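Local coordinates for protein putative transcriptional regulator (Listeria innocua, PDB 3LWF) that probably binds DNA and regulates transcription, as a dimeric winged helix-turn-helix protein of the Rrf2 family, at residues S57-Y60 / L61-I65; M126-A129 / V130-V133. All blocks are in the same frame, centred on the assembly; numbering follows the deposited sequence.

How the interactions relate
Interactions 1 and 2 are each a turn or two of a single helix, and they lie in what are probably the DNA-binding and the subunit-pairing parts of the chain. Interaction 1 opens helix 58-70, probably the DNA-reading helix; interaction 2 lies on helix 117-136, which meets the second subunit. Their centres are 29 Å apart, on opposite sides of the chain's centre, and their nearest atoms are still about 20 Å from each other, so neither touches the other. In sequence the first is complete before the second begins. The division fits the Rrf2 plan, in which pairing through the long helix would set the spacing of two DNA-binding heads.

Interaction 1 (S57-Y60 / L61-I65); sequences SEHY and LEQLI
With CG of Q63 set beside its own backbone N (chi1 -49°) and the chain bent again at the next bond, the terminal amide folds back along the helix to the carbonyl of H59. There NE2 of Q63 gives a hydrogen bond to O of H59 at 3.0 Å, fairly straight at 157°, and the acceptor lies close to the plane of the amide. Glutamine suits the place because its length and its N-H allow this local return to the main chain. Its backbone N turns to another acceptor, O of Y60 at 3.0 Å, reached from above the carbonyl plane.

In Y60 CG lies anti to the backbone N (chi1 -172°), and CG of L64 comes over one face of the ring. The nearest apolar pair is CE2 of Y60 with CD1 of L64, 4.0 Å apart. Both side chains also touch K25 of helix 24-38. Tyrosine suits this partly exposed place, its ring packing on L64 while its OH bonds to OG1 of T24.

The helix start is closed by S57, whose OG accepts from N of Y60 at 3.1 Å; a short hydroxyl is well placed to satisfy an amide of the first turn. The carbonyl O of S57 then receives N of L61 at 3.0 Å. On the outer side, OE1 of E62 comes to the edge of the H59 ring, 3.6 Å from ND1. Buried L61 rests on A51 of helix 47-54, linking the two helices. Helices 47-54 and 58-70, packed together and joined by a short turn, form a helix-turn-helix as in other Rrf2 proteins, and helix 58-70 is probably its recognition helix.

Interaction 2 (M126-A129 / V130-V133); sequences MRNA and VRDV
The long dimerisation helix 117-136 carries here an arginine pair one turn apart, R127 and R131, stacked flat on each other. Their guanidinium planes differ by 9° and their centres are 4.3 Å apart; the overlap is offset, so NH1 of R131 lies over one face of R127, 3.6 Å from its NE. The two side chains run side by side in the same direction, and the chain of R127, bent at chi2 (-80°) and chi3 (-46°), turns its guanidinium onto that of R131.

N128 fixes the rotation of the R127 group. Its OD1 accepts from NE of R127 at 2.7 Å and from NH2 of R127 at 2.7 Å, a side-on grip of two nitrogens on one oxygen. The oxygen lies near the guanidinium plane, while both donors reach it from the same face of the amide. Asparagine suits the place because its side-chain carbonyl can take both N-H groups of the preceding residue's guanidinium. NH2 of R131 comes to 3.2 Å from the same OD1, but at an angle too poor for a bond.

E150 of the second subunit faces the pair: it forms a salt bridge with NH1 of R131 and a long, weak ion pair with NH2 of R127, which also hydrogen-bonds to O of S149 of that subunit. The carboxylate of E150 would probably favour the two guanidinium groups lying close together.

The backbone keeps helical bonding, with N of R131 on O of R127 at 3.0 Å. On its other faces the helix sets selenomethionine M126 and V130 against L108 of strand 107-110, while V130 meets V130 of the second subunit and M126 meets that subunit's L134, on its own copy of helix 117-136.

Interaction 1 (S57-Y60 / L61-I65)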
loop_
_atom_site.group_PDB
_atom_site.type_symbol
_atom_site.label_atom_id
_atom_site.label_comp_id
_atom_site.label_asym_id
_atom_site.label_seq_id
_atom_site.Cartn_x
_atom_site.Cartn_y
_atom_site.Cartn_z
ATOM N N SER A 57 16.999 0.716 -21.730
ATOM C CA SER A 57 17.871 1.768 -22.220
ATOM C C SER A 57 19.103 1.936 -21.341
ATOM O O SER A 57 19.007 2.283 -20.144
ATOM C CB SER A 57 17.128 3.108 -22.261
ATOM O OG SER A 57 18.060 4.162 -22.435
ATOM N N GLU A 58 20.269 1.739 -21.946
ATOM C CA GLU A 58 21.486 1.873 -21.213
ATOM C C GLU A 58 21.610 3.287 -20.689
ATOM O O GLU A 58 22.018 3.476 -19.566
ATOM C CB GLU A 58 22.688 1.557 -22.070
ATOM C CG GLU A 58 23.980 1.647 -21.271
ATOM C CD GLU A 58 25.267 1.318 -22.067
ATOM O OE1 GLU A 58 25.174 0.979 -23.275
ATOM O OE2 GLU A 58 26.356 1.417 -21.439
ATOM N N HIS A 59 21.307 4.266 -21.536
ATOM C CA HIS A 59 21.407 5.690 -21.178
ATOM C C HIS A 59 20.512 6.030 -19.986
ATOM O O HIS A 59 20.887 6.832 -19.144
ATOM C CB HIS A 59 21.058 6.581 -22.404
ATOM C CG HIS A 59 21.511 8.020 -22.286
ATOM N ND1 HIS A 59 22.692 8.393 -21.672
ATOM C CD2 HIS A 59 20.957 9.170 -22.749
ATOM C CE1 HIS A 59 22.830 9.706 -21.739
ATOM N NE2 HIS A 59 21.796 10.200 -22.396
ATOM N N TYR A 60 19.319 5.446 -19.943
ATOM C CA TYR A 60 18.441 5.571 -18.771
ATOM C C TYR A 60 19.044 4.911 -17.497
ATOM O O TYR A 60 19.029 5.514 -16.429
ATOM C CB TYR A 60 17.047 5.013 -19.068
ATOM C CG TYR A 60 16.040 5.299 -17.954
ATOM C CD1 TYR A 60 15.768 6.596 -17.536
ATOM C CD2 TYR A 60 15.385 4.270 -17.312
ATOM C CE1 TYR A 60 14.819 6.855 -16.523
ATOM C CE2 TYR A 60 14.476 4.507 -16.305
ATOM C CZ TYR A 60 14.205 5.792 -15.897
ATOM O OH TYR A 60 13.270 5.973 -14.914
ATOM N N LEU A 61 19.635 3.726 -17.623
ATOM C CA LEU A 61 20.228 3.069 -16.438
ATOM C C LEU A 61 21.370 3.926 -15.919
ATOM O O LEU A 61 21.594 3.976 -14.708
ATOM C CB LEU A 61 20.715 1.643 -16.731
ATOM C CG LEU A 61 19.673 0.647 -17.200
ATOM C CD1 LEU A 61 20.244 -0.758 -17.359
ATOM C CD2 LEU A 61 18.470 0.641 -16.287
ATOM N N GLU A 62 22.079 4.610 -16.828
ATOM C CA GLU A 62 23.245 5.396 -16.435
ATOM C C GLU A 62 22.784 6.511 -15.538
ATOM O O GLU A 62 23.539 6.971 -14.738
ATOM C CB GLU A 62 23.970 6.051 -17.621
ATOM C CG GLU A 62 24.946 5.169 -18.377
ATOM C CD GLU A 62 25.389 5.798 -19.739
ATOM O OE1 GLU A 62 25.496 7.036 -19.815
ATOM O OE2 GLU A 62 25.607 5.062 -20.734
ATOM N N GLN A 63 21.542 6.937 -15.705
ATOM C CA GLN A 63 20.951 7.953 -14.871
ATOM C C GLN A 63 20.494 7.420 -13.527
ATOM O O GLN A 63 20.333 8.187 -12.606
ATOM C CB GLN A 63 19.729 8.575 -15.556
ATOM C CG GLN A 63 19.946 9.017 -17.008
ATOM C CD GLN A 63 21.170 9.846 -17.194
ATOM O OE1 GLN A 63 21.371 10.841 -16.495
ATOM N NE2 GLN A 63 21.999 9.459 -18.156
ATOM N N LEU A 64 20.220 6.128 -13.427
ATOM C CA LEU A 64 19.812 5.576 -12.146
ATOM C C LEU A 64 20.990 5.149 -11.294
ATOM O O LEU A 64 20.856 5.042 -10.070
ATOM C CB LEU A 64 18.884 4.382 -12.340
ATOM C CG LEU A 64 17.614 4.636 -13.135
ATOM C CD1 LEU A 64 16.803 3.332 -13.280
ATOM C CD2 LEU A 64 16.827 5.740 -12.432
ATOM N N ILE A 65 22.126 4.851 -11.933
ATOM C CA ILE A 65 23.250 4.226 -11.222
ATOM C C ILE A 65 23.946 5.260 -10.305
ATOM O O ILE A 65 24.521 4.902 -9.304
ATOM C CB ILE A 65 24.250 3.579 -12.196
ATOM C CG1 ILE A 65 25.083 2.467 -11.511
ATOM C CG2 ILE A 65 25.121 4.653 -12.803
ATOM C CD1 ILE A 65 24.321 1.160 -11.178
#

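Interaction 2 (M126-A129 / V130-V133)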
loop_
_atom_site.group_PDB
_atom_site.type_symbol
_atom_site.label_atom_id
_atom_site.label_comp_id
_atom_site.label_asym_id
_atom_site.label_seq_id
_atom_site.Cartn_x
_atom_site.Cartn_y
_atom_site.Cartn_z
HETATM N N MSE A 126 -1.584 0.588 7.898
HETATM C CA MSE A 126 -1.227 0.189 6.542
HETATM C C MSE A 126 0.184 0.687 6.159
HETATM O O MSE A 126 0.945 -0.054 5.535
HETATM C CB MSE A 126 -2.243 0.720 5.561
HETATM C CG MSE A 126 -3.552 0.020 5.647
HETATM SE SE MSE A 126 -4.766 0.843 4.341
HETATM C CE MSE A 126 -6.230 -0.350 4.520
ATOM N N ARG A 127 0.491 1.925 6.555
ATOM C CA ARG A 127 1.750 2.592 6.265
ATOM C C ARG A 127 2.863 1.847 7.021
ATOM O O ARG A 127 3.902 1.537 6.451
ATOM C CB ARG A 127 1.666 4.046 6.760
ATOM C CG ARG A 127 2.833 4.963 6.390
ATOM C CD ARG A 127 4.063 4.821 7.267
ATOM N NE ARG A 127 3.740 4.791 8.680
ATOM C CZ ARG A 127 3.378 5.844 9.417
ATOM N NH1 ARG A 127 3.278 7.054 8.906
ATOM N NH2 ARG A 127 3.104 5.667 10.704
ATOM N N ASN A 128 2.659 1.606 8.318
ATOM C CA ASN A 128 3.630 0.846 9.107
ATOM C C ASN A 128 3.911 -0.507 8.481
ATOM O O ASN A 128 5.074 -0.940 8.403
ATOM C CB ASN A 128 3.199 0.736 10.586
ATOM C CG ASN A 128 3.272 2.072 11.294
ATOM O OD1 ASN A 128 3.793 3.027 10.733
ATOM N ND2 ASN A 128 2.735 2.163 12.501
ATOM N N ALA A 129 2.863 -1.142 7.975
ATOM C CA ALA A 129 2.987 -2.494 7.434
ATOM C C ALA A 129 3.846 -2.496 6.177
ATOM O O ALA A 129 4.725 -3.362 6.013
ATOM C CB ALA A 129 1.611 -3.100 7.147
ATOM N N VAL A 130 3.591 -1.564 5.275
ATOM C CA VAL A 130 4.273 -1.583 3.976
ATOM C C VAL A 130 5.729 -1.150 4.168
ATOM O O VAL A 130 6.652 -1.718 3.591
ATOM C CB VAL A 130 3.592 -0.643 2.964
ATOM C CG1 VAL A 130 4.463 -0.421 1.730
ATOM C CG2 VAL A 130 2.224 -1.180 2.616
ATOM N N ARG A 131 5.903 -0.132 4.995
ATOM C CA ARG A 131 7.214 0.362 5.338
ATOM C C ARG A 131 8.087 -0.744 5.924
ATOM O O ARG A 131 9.280 -0.829 5.640
ATOM C CB ARG A 131 7.075 1.473 6.355
ATOM C CG ARG A 131 8.403 1.866 6.919
ATOM C CD ARG A 131 8.296 3.229 7.588
ATOM N NE ARG A 131 7.786 3.071 8.924
ATOM C CZ ARG A 131 7.317 4.056 9.682
ATOM N NH1 ARG A 131 7.270 5.320 9.230
ATOM N NH2 ARG A 131 6.867 3.750 10.900
ATOM N N ASP A 132 7.487 -1.589 6.754
ATOM C CA ASP A 132 8.220 -2.691 7.336
ATOM C C ASP A 132 8.634 -3.717 6.304
ATOM O O ASP A 132 9.703 -4.280 6.425
ATOM C CB ASP A 132 7.427 -3.362 8.464
ATOM C CG ASP A 132 7.355 -2.485 9.705
ATOM O OD1 ASP A 132 8.138 -1.513 9.759
ATOM O OD2 ASP A 132 6.511 -2.744 10.602
ATOM N N VAL A 133 7.787 -3.985 5.320
ATOM C CA VAL A 133 8.171 -4.888 4.257
ATOM C C VAL A 133 9.429 -4.346 3.507
ATOM O O VAL A 133 10.368 -5.107 3.222
ATOM C CB VAL A 133 7.019 -5.111 3.288
ATOM C CG1 VAL A 133 7.528 -5.744 1.986
ATOM C CG2 VAL A 133 5.928 -5.952 3.962
#